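Local coordinates for protein kojibiose phosphorylase (Gut metagenome, PDB 6W0P) that is a family 65 glycoside hydrolase-type carbohydrate-active enzyme with a helical central catalytic domain, at residues D477-F491 and V536-D550. Sequence-based numbering, arbitrary orientation.
Sequences DEFKLMVNHNTYTNF and VILYDKETLLFEQND
Gln548 O is gripped by Thr487 N at 3.0 Å, from above the carbonyl plane, and by a water that also accepts from Tyr488 N, where the first turn of helix 487-504 meets the 536-550 loop. The Thr487 hydroxyl donates to the preceding carbonyl, Glu547 O (2.6 Å), while its CG2 meets Phe546 CD1 obliquely. Asn486 caps the helix: its OD1 takes Thr489 N and Thr489 OG1 from opposite faces of its plane. Gln548, extended beyond CG, sends NE2 to the anti lone pair of Asp477 OD2 at 2.7 Å; amide and carboxylate stand 89° apart. Asn549 lies across Val483, CB to CG2 3.7 Å, and Asp550 N donates to Asn484 O almost straight along the C=O. At the far end, Asn490 ND2 donates to Val536 O (2.9 Å), which lies in the Asn490 amide plane, and also bonds Ser469, which holds His485 ND1 too. Val536 CG1 makes a CH-pi contact over one face of the His485 ring, with Asn484 CB on the opposite face and Asp550 OD2 at the edge. Polar groups of buried Asp477, Asn486, Thr487, Gln548 and Asn490 thus find partners, joining the 536-550 loop to the loop and first turn that open helix 487-504, while the Asp550 end is exposed.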
loop_
_atom_site.group_PDB
_atom_site.type_symbol
_atom_site.label_atom_id
_atom_site.label_comp_id
_atom_site.label_asym_id
_atom_site.label_seq_id
_atom_site.Cartn_x
_atom_site.Cartn_y
_atom_site.Cartn_z
ATOM N N ASP A 477 -8.805 9.624 14.267
ATOM C CA ASP A 477 -9.728 9.667 13.101
ATOM C C ASP A 477 -8.934 9.182 11.891
ATOM O O ASP A 477 -8.159 9.960 11.319
ATOM C CB ASP A 477 -10.337 11.050 12.817
ATOM C CG ASP A 477 -11.063 11.110 11.477
ATOM O OD1 ASP A 477 -11.501 10.043 11.035
ATOM O OD2 ASP A 477 -11.156 12.221 10.852
ATOM N N GLU A 478 -9.112 7.926 11.524
ATOM C CA GLU A 478 -8.314 7.302 10.445
ATOM C C GLU A 478 -8.783 7.785 9.078
ATOM O O GLU A 478 -8.173 7.355 8.084
ATOM C CB GLU A 478 -8.387 5.783 10.551
ATOM C CG GLU A 478 -7.859 5.291 11.878
ATOM C CD GLU A 478 -7.812 3.786 11.996
ATOM O OE1 GLU A 478 -8.260 3.113 11.070
ATOM O OE2 GLU A 478 -7.299 3.320 12.984
ATOM N N PHE A 479 -9.783 8.655 9.020
ATOM C CA PHE A 479 -10.285 9.209 7.748
ATOM C C PHE A 479 -9.485 10.451 7.365
ATOM O O PHE A 479 -9.826 11.039 6.350
ATOM C CB PHE A 479 -11.787 9.454 7.834
ATOM C CG PHE A 479 -12.617 8.203 7.996
ATOM C CD1 PHE A 479 -12.084 6.936 7.770
ATOM C CD2 PHE A 479 -13.972 8.303 8.288
ATOM C CE1 PHE A 479 -12.865 5.792 7.900
ATOM C CE2 PHE A 479 -14.763 7.164 8.377
ATOM C CZ PHE A 479 -14.204 5.911 8.209
ATOM N N LYS A 480 -8.421 10.784 8.095
ATOM C CA LYS A 480 -7.534 11.945 7.789
ATOM C C LYS A 480 -6.075 11.483 7.758
ATOM O O LYS A 480 -5.512 11.206 8.856
ATOM C CB LYS A 480 -7.763 13.078 8.788
ATOM C CG LYS A 480 -8.973 13.929 8.455
ATOM C CD LYS A 480 -8.796 14.731 7.175
ATOM C CE LYS A 480 -10.108 15.057 6.503
ATOM N NZ LYS A 480 -10.951 13.848 6.308
ATOM N N LEU A 481 -5.500 11.447 6.555
ATOM C CA LEU A 481 -4.175 10.839 6.246
ATOM C C LEU A 481 -3.181 11.883 5.711
ATOM O O LEU A 481 -3.514 12.598 4.765
ATOM C CB LEU A 481 -4.394 9.706 5.239
ATOM C CG LEU A 481 -3.133 9.136 4.588
ATOM C CD1 LEU A 481 -2.151 8.616 5.629
ATOM C CD2 LEU A 481 -3.488 8.049 3.589
ATOM N N MET A 482 -1.982 11.942 6.294
ATOM C CA MET A 482 -0.865 12.822 5.855
ATOM C C MET A 482 -1.345 14.264 6.017
ATOM O O MET A 482 -1.123 15.118 5.115
ATOM C CB MET A 482 -0.438 12.574 4.402
ATOM C CG MET A 482 0.165 11.191 4.140
ATOM S SD MET A 482 1.698 10.864 5.014
ATOM C CE MET A 482 2.669 12.313 4.580
ATOM N N VAL A 483 -2.029 14.519 7.127
ATOM C CA VAL A 483 -2.414 15.902 7.500
ATOM C C VAL A 483 -1.316 16.485 8.379
ATOM O O VAL A 483 -0.478 15.717 8.879
ATOM C CB VAL A 483 -3.787 15.948 8.184
ATOM C CG1 VAL A 483 -4.865 15.500 7.219
ATOM C CG2 VAL A 483 -3.832 15.168 9.486
ATOM N N ASN A 484 -1.368 17.795 8.574
ATOM C CA ASN A 484 -0.455 18.556 9.445
ATOM C C ASN A 484 -1.261 19.206 10.566
ATOM O O ASN A 484 -2.409 19.527 10.335
ATOM C CB ASN A 484 0.304 19.600 8.639
ATOM C CG ASN A 484 0.952 19.028 7.403
ATOM O OD1 ASN A 484 1.576 17.973 7.455
ATOM N ND2 ASN A 484 0.863 19.755 6.310
ATOM N N HIS A 485 -0.653 19.378 11.743
ATOM C CA HIS A 485 -1.267 20.079 12.893
ATOM C C HIS A 485 -2.540 19.329 13.304
ATOM O O HIS A 485 -3.582 20.009 13.565
ATOM C CB HIS A 485 -1.530 21.544 12.525
ATOM C CG HIS A 485 -0.383 22.207 11.841
ATOM N ND1 HIS A 485 0.912 21.971 12.214
ATOM C CD2 HIS A 485 -0.336 23.116 10.829
ATOM C CE1 HIS A 485 1.715 22.738 11.492
ATOM N NE2 HIS A 485 0.976 23.433 10.613
ATOM N N ASN A 486 -2.475 17.984 13.339
ATOM C CA ASN A 486 -3.535 17.179 13.994
ATOM C C ASN A 486 -3.504 17.535 15.482
ATOM O O ASN A 486 -2.428 17.410 16.119
ATOM C CB ASN A 486 -3.402 15.685 13.757
ATOM C CG ASN A 486 -4.282 14.879 14.683
ATOM O OD1 ASN A 486 -3.788 14.323 15.664
ATOM N ND2 ASN A 486 -5.569 14.793 14.373
ATOM N N THR A 487 -4.628 18.017 16.010
ATOM C CA THR A 487 -4.675 18.593 17.373
ATOM C C THR A 487 -4.489 17.483 18.398
ATOM O O THR A 487 -3.728 17.694 19.323
ATOM C CB THR A 487 -5.940 19.423 17.576
ATOM O OG1 THR A 487 -5.872 20.387 16.521
ATOM C CG2 THR A 487 -5.981 20.067 18.946
ATOM N N TYR A 488 -5.090 16.309 18.201
ATOM C CA TYR A 488 -4.866 15.187 19.137
ATOM C C TYR A 488 -3.358 14.928 19.274
ATOM O O TYR A 488 -2.836 14.870 20.407
ATOM C CB TYR A 488 -5.562 13.901 18.690
ATOM C CG TYR A 488 -5.411 12.804 19.707
ATOM C CD1 TYR A 488 -4.307 11.972 19.716
ATOM C CD2 TYR A 488 -6.339 12.674 20.727
ATOM C CE1 TYR A 488 -4.160 10.972 20.673
ATOM C CE2 TYR A 488 -6.206 11.685 21.693
ATOM C CZ TYR A 488 -5.118 10.827 21.669
ATOM O OH TYR A 488 -4.993 9.907 22.672
ATOM N N THR A 489 -2.666 14.753 18.150
ATOM C CA THR A 489 -1.207 14.460 18.127
ATOM C C THR A 489 -0.431 15.560 18.885
ATOM O O THR A 489 0.383 15.228 19.788
ATOM C CB THR A 489 -0.744 14.272 16.677
ATOM O OG1 THR A 489 -1.504 13.222 16.065
ATOM C CG2 THR A 489 0.738 13.993 16.569
ATOM N N ASN A 490 -0.676 16.834 18.557
ATOM C CA ASN A 490 0.120 17.969 19.088
ATOM C C ASN A 490 -0.221 18.156 20.569
ATOM O O ASN A 490 0.714 18.321 21.379
ATOM C CB ASN A 490 -0.098 19.251 18.282
ATOM C CG ASN A 490 0.492 19.154 16.894
ATOM O OD1 ASN A 490 0.795 18.065 16.429
ATOM N ND2 ASN A 490 0.622 20.292 16.224
ATOM N N PHE A 491 -1.512 18.119 20.889
ATOM C CA PHE A 491 -2.026 18.309 22.260
ATOM C C PHE A 491 -1.402 17.242 23.159
ATOM O O PHE A 491 -0.769 17.599 24.177
ATOM C CB PHE A 491 -3.554 18.257 22.269
ATOM C CG PHE A 491 -4.191 18.592 23.591
ATOM C CD1 PHE A 491 -4.436 17.609 24.530
ATOM C CD2 PHE A 491 -4.578 19.888 23.879
ATOM C CE1 PHE A 491 -5.025 17.924 25.743
ATOM C CE2 PHE A 491 -5.196 20.194 25.081
ATOM C CZ PHE A 491 -5.428 19.206 26.006
ATOM N N VAL A 536 1.950 23.892 17.689
ATOM C CA VAL A 536 0.737 24.373 16.990
ATOM C C VAL A 536 -0.456 23.687 17.654
ATOM O O VAL A 536 -0.420 22.445 17.787
ATOM C CB VAL A 536 0.783 24.073 15.485
ATOM C CG1 VAL A 536 -0.523 24.478 14.826
ATOM C CG2 VAL A 536 1.963 24.748 14.810
ATOM N N ILE A 537 -1.432 24.491 18.076
ATOM C CA ILE A 537 -2.733 24.061 18.660
ATOM C C ILE A 537 -3.818 24.925 18.007
ATOM O O ILE A 537 -3.974 26.084 18.429
ATOM C CB ILE A 537 -2.764 24.209 20.200
ATOM C CG1 ILE A 537 -1.641 23.450 20.901
ATOM C CG2 ILE A 537 -4.131 23.793 20.740
ATOM C CD1 ILE A 537 -1.768 21.944 20.773
ATOM N N LEU A 538 -4.564 24.357 17.053
ATOM C CA LEU A 538 -5.598 25.089 16.284
ATOM C C LEU A 538 -6.834 25.256 17.177
ATOM O O LEU A 538 -7.741 24.389 17.160
ATOM C CB LEU A 538 -5.884 24.331 14.986
ATOM C CG LEU A 538 -4.692 24.196 14.046
ATOM C CD1 LEU A 538 -5.022 23.266 12.898
ATOM C CD2 LEU A 538 -4.246 25.567 13.516
ATOM N N TYR A 539 -6.830 26.305 17.994
ATOM C CA TYR A 539 -7.895 26.581 18.982
ATOM C C TYR A 539 -8.364 28.014 18.771
ATOM O O TYR A 539 -7.510 28.924 18.726
ATOM C CB TYR A 539 -7.413 26.374 20.418
ATOM C CG TYR A 539 -8.463 26.733 21.433
ATOM C CD1 TYR A 539 -9.599 25.955 21.542
ATOM C CD2 TYR A 539 -8.380 27.872 22.223
ATOM C CE1 TYR A 539 -10.605 26.270 22.442
ATOM C CE2 TYR A 539 -9.370 28.193 23.148
ATOM C CZ TYR A 539 -10.490 27.386 23.253
ATOM O OH TYR A 539 -11.515 27.631 24.113
ATOM N N ASP A 540 -9.672 28.200 18.628
ATOM C CA ASP A 540 -10.274 29.540 18.436
ATOM C C ASP A 540 -10.929 29.980 19.761
ATOM O O ASP A 540 -11.843 29.300 20.226
ATOM C CB ASP A 540 -11.190 29.506 17.218
ATOM C CG ASP A 540 -11.790 30.861 16.932
ATOM O OD1 ASP A 540 -11.981 31.627 17.900
ATOM O OD2 ASP A 540 -12.092 31.119 15.757
ATOM N N LYS A 541 -10.468 31.073 20.374
ATOM C CA LYS A 541 -10.978 31.514 21.705
ATOM C C LYS A 541 -12.403 32.070 21.574
ATOM O O LYS A 541 -13.094 32.127 22.596
ATOM C CB LYS A 541 -10.047 32.537 22.363
ATOM C CG LYS A 541 -8.653 32.021 22.699
ATOM C CD LYS A 541 -7.694 33.076 23.260
ATOM C CE LYS A 541 -7.405 34.233 22.319
ATOM N NZ LYS A 541 -6.622 35.307 22.984
ATOM N N GLU A 542 -12.834 32.470 20.381
ATOM C CA GLU A 542 -14.212 32.993 20.141
ATOM C C GLU A 542 -15.206 31.829 20.051
ATOM O O GLU A 542 -16.237 31.902 20.709
ATOM C CB GLU A 542 -14.288 33.833 18.857
ATOM C CG GLU A 542 -13.362 35.038 18.853
ATOM C CD GLU A 542 -13.447 35.881 20.115
ATOM O OE1 GLU A 542 -14.593 36.239 20.525
ATOM O OE2 GLU A 542 -12.375 36.155 20.707
ATOM N N THR A 543 -14.943 30.815 19.216
ATOM C CA THR A 543 -15.904 29.693 18.961
ATOM C C THR A 543 -15.711 28.594 20.011
ATOM O O THR A 543 -16.604 27.748 20.147
ATOM C CB THR A 543 -15.745 29.132 17.543
ATOM O OG1 THR A 543 -14.482 28.467 17.508
ATOM C CG2 THR A 543 -15.831 30.194 16.463
ATOM N N LEU A 544 -14.566 28.599 20.696
ATOM C CA LEU A 544 -14.146 27.560 21.673
ATOM C C LEU A 544 -13.851 26.228 20.944
ATOM O O LEU A 544 -13.758 25.203 21.644
ATOM C CB LEU A 544 -15.235 27.361 22.746
ATOM C CG LEU A 544 -15.753 28.603 23.480
ATOM C CD1 LEU A 544 -16.816 28.215 24.491
ATOM C CD2 LEU A 544 -14.630 29.373 24.180
ATOM N N LEU A 545 -13.693 26.227 19.610
ATOM C CA LEU A 545 -13.463 24.976 18.816
ATOM C C LEU A 545 -11.963 24.689 18.696
ATOM O O LEU A 545 -11.183 25.637 18.535
ATOM C CB LEU A 545 -14.086 25.099 17.426
ATOM C CG LEU A 545 -15.613 25.168 17.380
ATOM C CD1 LEU A 545 -16.105 25.484 15.977
ATOM C CD2 LEU A 545 -16.240 23.869 17.859
ATOM N N PHE A 546 -11.571 23.421 18.801
ATOM C CA PHE A 546 -10.306 22.903 18.216
ATOM C C PHE A 546 -10.586 22.509 16.769
ATOM O O PHE A 546 -11.696 21.959 16.482
ATOM C CB PHE A 546 -9.758 21.717 18.997
ATOM C CG PHE A 546 -9.331 22.060 20.398
ATOM C CD1 PHE A 546 -8.048 22.526 20.663
ATOM C CD2 PHE A 546 -10.219 21.932 21.450
ATOM C CE1 PHE A 546 -7.678 22.853 21.964
ATOM C CE2 PHE A 546 -9.833 22.237 22.742
ATOM C CZ PHE A 546 -8.566 22.693 23.000
ATOM N N GLU A 547 -9.655 22.819 15.869
ATOM C CA GLU A 547 -9.747 22.335 14.467
ATOM C C GLU A 547 -8.979 21.019 14.434
ATOM O O GLU A 547 -7.874 21.018 14.922
ATOM C CB GLU A 547 -9.216 23.358 13.453
ATOM C CG GLU A 547 -9.499 22.938 12.008
ATOM C CD GLU A 547 -9.064 23.910 10.919
ATOM O OE1 GLU A 547 -8.197 24.767 11.194
ATOM O OE2 GLU A 547 -9.550 23.773 9.793
ATOM N N GLN A 548 -9.580 19.946 13.915
ATOM C CA GLN A 548 -9.044 18.569 14.033
ATOM C C GLN A 548 -7.661 18.506 13.396
ATOM O O GLN A 548 -6.786 17.811 13.946
ATOM C CB GLN A 548 -9.968 17.546 13.371
ATOM C CG GLN A 548 -9.557 16.134 13.694
ATOM C CD GLN A 548 -10.521 15.141 13.113
ATOM O OE1 GLN A 548 -11.684 15.084 13.515
ATOM N NE2 GLN A 548 -10.025 14.341 12.184
ATOM N N ASN A 549 -7.499 19.164 12.250
ATOM C CA ASN A 549 -6.182 19.301 11.578
ATOM C C ASN A 549 -6.221 20.557 10.697
ATOM O O ASN A 549 -7.332 21.103 10.480
ATOM C CB ASN A 549 -5.791 18.023 10.826
ATOM C CG ASN A 549 -6.746 17.668 9.707
ATOM O OD1 ASN A 549 -7.446 16.653 9.797
ATOM N ND2 ASN A 549 -6.748 18.464 8.642
ATOM N N ASP A 550 -5.058 21.001 10.225
ATOM C CA ASP A 550 -4.947 22.173 9.324
ATOM C C ASP A 550 -5.811 21.884 8.099
ATOM O O ASP A 550 -5.606 20.810 7.489
ATOM C CB ASP A 550 -3.496 22.440 8.911
ATOM C CG ASP A 550 -3.186 23.873 8.467
ATOM O OD1 ASP A 550 -3.935 24.812 8.842
ATOM O OD2 ASP A 550 -2.125 24.060 7.805
HETATM O O HOH W 1 -3.362 19.337 6.988
HETATM O O HOH W 2 -0.508 22.486 6.574
HETATM O O HOH W 3 -3.766 21.740 16.115
HETATM O O HOH W 4 -6.885 14.910 11.852
HETATM O O HOH W 5 -7.497 16.591 16.399
#